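Local coordinates for acetyl-CoA C-acetyltransferase (Syntrophomonas wolfei subsp. wolfei, PDB 7N7Z), which probably catalyses the thiolase reaction that condenses two acetyl-CoA molecules into acetoacetyl-CoA, or runs it in reverse, at residues D32-A37 with T117-M122; C86-N91 with G95-E100. All blocks are in the same frame, centred on the assembly; numbering follows the deposited sequence.

Contact 1: residues D32-A37 with T117-M122; sequences DLAIIA and TAVESM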
ATOM      1  N   ASP B  32       2.326 -11.755  21.747  1.00 29.30           N
ATOM      2  CA  ASP B  32       2.004 -11.467  23.140  1.00 32.84           C
ATOM      3  C   ASP B  32       0.930 -12.403  23.679  1.00 29.40           C
ATOM      4  O   ASP B  32       0.909 -12.684  24.884  1.00 33.23           O
ATOM      5  CB  ASP B  32       1.578 -10.007  23.279  1.00 36.48           C
ATOM      6  CG  ASP B  32       2.587  -9.050  22.668  1.00 42.55           C
ATOM      7  OD1 ASP B  32       3.785  -9.152  23.011  1.00 38.85           O
ATOM      8  OD2 ASP B  32       2.187  -8.200  21.845  1.00 39.70           O
ATOM      9  N   LEU B  33       0.038 -12.896  22.817  1.00 28.67           N
ATOM     10  CA  LEU B  33      -0.854 -13.976  23.225  1.00 31.44           C
ATOM     11  C   LEU B  33      -0.071 -15.262  23.459  1.00 30.89           C
ATOM     12  O   LEU B  33      -0.332 -15.990  24.424  1.00 28.35           O
ATOM     13  CB  LEU B  33      -1.933 -14.207  22.168  1.00 30.35           C
ATOM     14  CG  LEU B  33      -3.073 -13.192  22.077  1.00 32.40           C
ATOM     15  CD1 LEU B  33      -3.788 -13.334  20.742  1.00 32.16           C
ATOM     16  CD2 LEU B  33      -4.052 -13.354  23.227  1.00 28.92           C
ATOM     17  N   ALA B  34       0.888 -15.558  22.578  1.00 31.52           N
ATOM     18  CA  ALA B  34       1.712 -16.748  22.748  1.00 28.66           C
ATOM     19  C   ALA B  34       2.482 -16.701  24.061  1.00 29.52           C
ATOM     20  O   ALA B  34       2.623 -17.721  24.744  1.00 31.06           O
ATOM     21  CB  ALA B  34       2.676 -16.888  21.569  1.00 28.71           C
ATOM     22  N   ILE B  35       2.987 -15.522  24.431  1.00 28.08           N
ATOM     23  CA  ILE B  35       3.754 -15.397  25.667  1.00 31.72           C
ATOM     24  C   ILE B  35       2.872 -15.692  26.873  1.00 31.58           C
ATOM     25  O   ILE B  35       3.296 -16.363  27.822  1.00 31.66           O
ATOM     26  CB  ILE B  35       4.390 -13.997  25.756  1.00 29.53           C
ATOM     27  CG1 ILE B  35       5.645 -13.934  24.884  1.00 32.96           C
ATOM     28  CG2 ILE B  35       4.731 -13.648  27.199  1.00 31.59           C
ATOM     29  CD1 ILE B  35       6.040 -12.536  24.488  1.00 33.05           C
ATOM     30  N   ILE B  36       1.633 -15.198  26.858  1.00 30.58           N
ATOM     31  CA  ILE B  36       0.731 -15.430  27.982  1.00 32.56           C
ATOM     32  C   ILE B  36       0.400 -16.913  28.099  1.00 31.11           C
ATOM     33  O   ILE B  36       0.449 -17.493  29.190  1.00 34.32           O
ATOM     34  CB  ILE B  36      -0.541 -14.573  27.835  1.00 31.96           C
ATOM     35  CG1 ILE B  36      -0.202 -13.092  28.014  1.00 30.14           C
ATOM     36  CG2 ILE B  36      -1.595 -15.006  28.849  1.00 34.99           C
ATOM     37  CD1 ILE B  36      -1.296 -12.147  27.559  1.00 31.20           C
ATOM     38  N   ALA B  37       0.070 -17.551  26.975  1.00 32.75           N
ATOM     39  CA  ALA B  37      -0.246 -18.976  27.003  1.00 28.74           C
ATOM     40  C   ALA B  37       0.975 -19.805  27.377  1.00 32.10           C
ATOM     41  O   ALA B  37       0.863 -20.781  28.129  1.00 30.92           O
ATOM     42  CB  ALA B  37      -0.796 -19.416  25.646  1.00 28.19           C
ATOM     43  N   THR B 117       4.129 -23.860  21.278  1.00 30.38           N
ATOM     44  CA  THR B 117       3.190 -22.749  21.248  1.00 29.83           C
ATOM     45  C   THR B 117       2.419 -22.785  19.936  1.00 29.06           C
ATOM     46  O   THR B 117       2.978 -23.108  18.884  1.00 29.30           O
ATOM     47  CB  THR B 117       3.903 -21.401  21.394  1.00 30.85           C
ATOM     48  OG1 THR B 117       4.832 -21.226  20.318  1.00 34.27           O
ATOM     49  CG2 THR B 117       4.640 -21.329  22.721  1.00 31.06           C
ATOM     50  N   ALA B 118       1.131 -22.461  20.010  1.00 27.51           N
ATOM     51  CA  ALA B 118       0.260 -22.440  18.841  1.00 31.37           C
ATOM     52  C   ALA B 118      -0.607 -21.195  18.938  1.00 27.16           C
ATOM     53  O   ALA B 118      -1.334 -21.027  19.921  1.00 29.28           O
ATOM     54  CB  ALA B 118      -0.602 -23.704  18.767  1.00 29.96           C
ATOM     55  N   VAL B 119      -0.526 -20.323  17.935  1.00 28.34           N
ATOM     56  CA  VAL B 119      -1.151 -19.011  18.026  1.00 28.82           C
ATOM     57  C   VAL B 119      -1.646 -18.582  16.655  1.00 33.60           C
ATOM     58  O   VAL B 119      -1.065 -18.928  15.620  1.00 30.29           O
ATOM     59  CB  VAL B 119      -0.176 -17.959  18.603  1.00 28.97           C
ATOM     60  CG1 VAL B 119       1.008 -17.754  17.664  1.00 29.09           C
ATOM     61  CG2 VAL B 119      -0.904 -16.645  18.845  1.00 29.54           C
ATOM     62  N   GLU B 120      -2.733 -17.815  16.658  1.00 30.95           N
ATOM     63  CA  GLU B 120      -3.218 -17.147  15.456  1.00 31.38           C
ATOM     64  C   GLU B 120      -3.986 -15.911  15.898  1.00 31.20           C
ATOM     65  O   GLU B 120      -5.030 -16.030  16.545  1.00 33.58           O
ATOM     66  CB  GLU B 120      -4.102 -18.067  14.620  1.00 32.56           C
ATOM     67  CG  GLU B 120      -4.203 -17.652  13.158  1.00 37.12           C
ATOM     68  CD  GLU B 120      -2.870 -17.718  12.446  1.00 35.67           C
ATOM     69  OE1 GLU B 120      -2.271 -18.812  12.416  1.00 36.26           O
ATOM     70  OE2 GLU B 120      -2.417 -16.679  11.921  1.00 40.72           O
ATOM     71  N   SER B 121      -3.464 -14.734  15.566  1.00 29.42           N
ATOM     72  CA  SER B 121      -4.147 -13.466  15.802  1.00 28.94           C
ATOM     73  C   SER B 121      -4.645 -12.981  14.445  1.00 30.09           C
ATOM     74  O   SER B 121      -4.030 -12.132  13.797  1.00 30.31           O
ATOM     75  CB  SER B 121      -3.222 -12.452  16.473  1.00 29.25           C
ATOM     76  OG  SER B 121      -3.797 -11.156  16.464  1.00 32.67           O
ATOM     77  N   MET B 122      -5.774 -13.545  14.007  1.00 29.63           N
ATOM     78  CA  MET B 122      -6.290 -13.235  12.679  1.00 33.71           C
ATOM     79  C   MET B 122      -6.778 -11.797  12.580  1.00 30.44           C
ATOM     80  O   MET B 122      -6.855 -11.258  11.470  1.00 30.12           O
ATOM     81  CB  MET B 122      -7.419 -14.203  12.300  1.00 35.99           C
ATOM     82  CG  MET B 122      -7.234 -15.627  12.824  1.00 33.79           C
ATOM     83  SD  MET B 122      -8.593 -16.753  12.445  1.00 40.07           S
ATOM     84  CE  MET B 122      -8.567 -16.766  10.656  1.00 37.82           C
TER

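Contact 2: residues C86-N91 with G95-E100; sequences CMVSQN and GMRATE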
ATOM      1  N   CYS B  86      11.949 -23.055  16.207  1.00 26.75           N
ATOM      2  CA  CYS B  86      11.499 -23.202  14.831  1.00 31.22           C
ATOM      3  C   CYS B  86      10.013 -22.888  14.777  1.00 31.74           C
ATOM      4  O   CYS B  86       9.315 -22.914  15.796  1.00 28.98           O
ATOM      5  CB  CYS B  86      11.777 -24.608  14.288  1.00 34.03           C
ATOM      6  SG  CYS B  86      10.575 -25.855  14.795  1.00 36.05           S
ATOM      7  N   MET B  87       9.541 -22.585  13.572  1.00 32.70           N
ATOM      8  CA  MET B  87       8.147 -22.247  13.320  1.00 31.70           C
ATOM      9  C   MET B  87       7.596 -23.206  12.277  1.00 33.94           C
ATOM     10  O   MET B  87       8.197 -23.379  11.212  1.00 33.47           O
ATOM     11  CB  MET B  87       8.013 -20.803  12.841  1.00 28.96           C
ATOM     12  CG  MET B  87       6.582 -20.352  12.635  1.00 35.08           C
ATOM     13  SD  MET B  87       6.475 -18.563  12.479  1.00 40.30           S
ATOM     14  CE  MET B  87       7.158 -18.362  10.843  1.00 42.55           C
ATOM     15  N   VAL B  88       6.460 -23.824  12.585  1.00 29.87           N
ATOM     16  CA  VAL B  88       5.864 -24.846  11.736  1.00 31.84           C
ATOM     17  C   VAL B  88       4.463 -24.404  11.351  1.00 34.64           C
ATOM     18  O   VAL B  88       3.780 -23.701  12.104  1.00 30.68           O
ATOM     19  CB  VAL B  88       5.832 -26.221  12.441  1.00 34.71           C
ATOM     20  CG1 VAL B  88       5.211 -26.094  13.821  1.00 35.40           C
ATOM     21  CG2 VAL B  88       5.078 -27.255  11.605  1.00 36.68           C
ATOM     22  N   SER B  89       4.034 -24.826  10.164  1.00 32.42           N
ATOM     23  CA  SER B  89       2.693 -24.534   9.682  1.00 35.68           C
ATOM     24  C   SER B  89       2.143 -25.742   8.942  1.00 35.74           C
ATOM     25  O   SER B  89       2.791 -26.267   8.031  1.00 32.41           O
ATOM     26  CB  SER B  89       2.687 -23.308   8.760  1.00 35.37           C
ATOM     27  OG  SER B  89       1.372 -23.022   8.319  1.00 42.45           O
ATOM     28  N   GLN B  90       0.959 -26.186   9.353  1.00 32.72           N
ATOM     29  CA  GLN B  90       0.141 -27.145   8.619  1.00 34.19           C
ATOM     30  C   GLN B  90      -1.304 -26.657   8.603  1.00 40.00           C
ATOM     31  O   GLN B  90      -2.251 -27.394   8.885  1.00 36.82           O
ATOM     32  CB  GLN B  90       0.253 -28.545   9.221  1.00 36.79           C
ATOM     33  CG  GLN B  90      -0.262 -29.655   8.308  1.00 36.07           C
ATOM     34  CD  GLN B  90       0.223 -31.039   8.713  1.00 36.68           C
ATOM     35  OE1 GLN B  90       1.358 -31.208   9.158  1.00 34.33           O
ATOM     36  NE2 GLN B  90      -0.637 -32.040   8.549  1.00 35.87           N
ATOM     37  N   ASN B  91      -1.470 -25.372   8.273  1.00 41.65           N
ATOM     38  CA  ASN B  91      -2.757 -24.684   8.313  1.00 43.45           C
ATOM     39  C   ASN B  91      -3.477 -24.960   9.631  1.00 39.04           C
ATOM     40  O   ASN B  91      -2.973 -24.594  10.699  1.00 38.55           O
ATOM     41  CB  ASN B  91      -3.610 -25.083   7.104  1.00 41.97           C
ATOM     42  CG  ASN B  91      -3.288 -24.262   5.869  1.00 45.77           C
ATOM     43  OD1 ASN B  91      -2.931 -23.088   5.964  1.00 47.07           O
ATOM     44  ND2 ASN B  91      -3.416 -24.878   4.699  1.00 44.28           N
ATOM     45  N   GLY B  95      -0.807 -26.432  15.157  1.00 28.88           N
ATOM     46  CA  GLY B  95      -0.503 -26.740  16.544  1.00 30.89           C
ATOM     47  C   GLY B  95      -0.310 -28.221  16.798  1.00 29.10           C
ATOM     48  O   GLY B  95       0.458 -28.606  17.684  1.00 30.54           O
ATOM     49  N   MET B  96      -0.995 -29.070  16.030  1.00 29.09           N
ATOM     50  CA  MET B  96      -0.858 -30.512  16.199  1.00 29.42           C
ATOM     51  C   MET B  96       0.415 -31.038  15.543  1.00 32.97           C
ATOM     52  O   MET B  96       0.963 -32.052  15.991  1.00 28.43           O
ATOM     53  CB  MET B  96      -2.098 -31.213  15.633  1.00 28.06           C
ATOM     54  CG  MET B  96      -2.051 -32.737  15.699  1.00 33.57           C
ATOM     55  SD  MET B  96      -3.633 -33.615  15.860  1.00 36.11           S
ATOM     56  CE  MET B  96      -4.491 -32.668  17.117  1.00 36.02           C
ATOM     57  N   ARG B  97       0.906 -30.362  14.497  1.00 27.40           N
ATOM     58  CA  ARG B  97       2.179 -30.749  13.893  1.00 27.69           C
ATOM     59  C   ARG B  97       3.358 -30.256  14.724  1.00 28.92           C
ATOM     60  O   ARG B  97       4.368 -30.957  14.847  1.00 30.11           O
ATOM     61  CB  ARG B  97       2.279 -30.212  12.462  1.00 33.34           C
ATOM     62  CG  ARG B  97       3.455 -30.777  11.659  1.00 31.95           C
ATOM     63  CD  ARG B  97       3.334 -32.287  11.451  1.00 34.36           C
ATOM     64  NE  ARG B  97       4.511 -32.863  10.809  1.00 38.05           N
ATOM     65  CZ  ARG B  97       4.639 -33.063   9.502  1.00 36.65           C
ATOM     66  NH1 ARG B  97       3.687 -32.717   8.651  1.00 36.07           N
ATOM     67  NH2 ARG B  97       5.751 -33.627   9.039  1.00 33.11           N
ATOM     68  N   ALA B  98       3.252 -29.051  15.292  1.00 24.60           N
ATOM     69  CA  ALA B  98       4.248 -28.607  16.260  1.00 30.79           C
ATOM     70  C   ALA B  98       4.360 -29.599  17.409  1.00 30.43           C
ATOM     71  O   ALA B  98       5.462 -29.891  17.887  1.00 32.12           O
ATOM     72  CB  ALA B  98       3.891 -27.218  16.787  1.00 30.19           C
ATOM     73  N   THR B  99       3.222 -30.129  17.862  1.00 28.52           N
ATOM     74  CA  THR B  99       3.237 -31.131  18.920  1.00 32.46           C
ATOM     75  C   THR B  99       4.004 -32.374  18.486  1.00 31.49           C
ATOM     76  O   THR B  99       4.808 -32.915  19.253  1.00 31.54           O
ATOM     77  CB  THR B  99       1.804 -31.493  19.312  1.00 26.99           C
ATOM     78  OG1 THR B  99       1.155 -30.341  19.865  1.00 30.38           O
ATOM     79  CG2 THR B  99       1.790 -32.621  20.333  1.00 27.72           C
ATOM     80  N   GLU B 100       3.771 -32.838  17.257  1.00 33.48           N
ATOM     81  CA  GLU B 100       4.472 -34.022  16.770  1.00 33.06           C
ATOM     82  C   GLU B 100       5.972 -33.772  16.676  1.00 33.67           C
ATOM     83  O   GLU B 100       6.779 -34.568  17.170  1.00 32.71           O
ATOM     84  CB  GLU B 100       3.913 -34.440  15.410  1.00 34.10           C
ATOM     85  CG  GLU B 100       4.300 -35.854  15.004  1.00 38.58           C
ATOM     86  CD  GLU B 100       3.828 -36.221  13.609  1.00 40.08           C
ATOM     87  OE1 GLU B 100       3.359 -37.365  13.423  1.00 39.54           O
ATOM     88  OE2 GLU B 100       3.934 -35.375  12.696  1.00 39.95           O
TER

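Contact 1: residues D32-A37 with T117-M122
Leu33 and Ala34, neighbours on one turn of helix 30-45, meet Val119 of strand 113-121 through carbon contacts alone. Leu33 lays its CB 4.2 Å from CG2 of Val119, the branch set anti to the backbone N. Ala34 CB comes up to the branch point, Val119 CB, at 4.3 Å, so the valine is met at two places by successive residues of the helix. Further along the strand, Leu33 reaches out with CD1 to lie 4.4 Å from CB of Ser121, touching the carbon of that side chain. Ser121 OG itself bonds to ND2 of Asn124, a few residues on.

No hydrogen bond crosses between the segments. The strand's backbone pairs within the sheet instead: Thr117 and Val119 with Ala58 on one flank, Ala118 with Ala258 and Glu120 with Cys256 on the other. Ala257 of strand 254-264 adds more apolar surface under Leu33 and Val119.

The helix runs roughly against the strand, at 145°, with the axes only 8.2 Å apart, a closeness consistent with the small side chain of Ala34 at the point of nearest approach. This is an outer helix laid over a sheet, as in the layered α/β architecture of the thiolase fold.

Contact 2: residues C86-N91 with G95-E100
Gln90 and Arg97 meet obliquely, the flat amide turned 84° from the guanidinium plane. NH1 of Arg97 gives its hydrogen to Gln90 OE1 at 2.8 Å in a fairly straight bond; the oxygen lies at the guanidinium edge, close to its plane, while the donor sits 32° off the plane of the amide carbonyl. The arginine chain bends at chi2 (63°), and that bend brings CD to 3.2 Å from the same OE1. The other half of the Gln90 amide is held too, NE2 bonding to the carbonyl O of Ser393, which helps fix the rotation of the group. Strand, short turn and helix here form the segment that, as in other thiolases, carries the probable acyl-accepting cysteine, Cys92, whose side chain lies about 8 Å from that of Gln90. Nearer the backbone, Val88 crosses Arg97 at about a right angle, CG2 lying 3.9 Å from its CG. The other branch, CG1, presses on Ala98 CB at 3.4 Å, tighter than ordinary carbon contact. With Glu100 the arginine's link is one of charge: OE2 stands 3.2 Å from Arg97 NE but well out of the guanidinium plane, while NH2 forms the salt bridge to Glu54 of the second subunit. A leucine in place of Arg97 would probably leave Gln90 OE1 without this donor and cost Glu100, and Glu54 of the second subunit, one positive partner each.

In the fold
From the N terminus the chain lays down strand 8-20, then helix 30-45 and strand 54-58, and goes on through helix 69-76 to strand 84-89. A four-residue turn, 90-93, leads into helix 94-107, and contact 2 closes that tight loop. Strand 113-121 follows, and its return to helix 30-45 in contact 1 closes a far longer loop, with contact 2 wholly within it. The helices of the two contacts cover opposite faces of one sheet: Val119 faces helix 30-45, whereas Ala118 points the other way and its CB packs 3.8 Å from CA of Gly95. Strand 54-58 lies between strands 84-89 and 113-121, and past strand 84-89 the sheet continues into the second subunit.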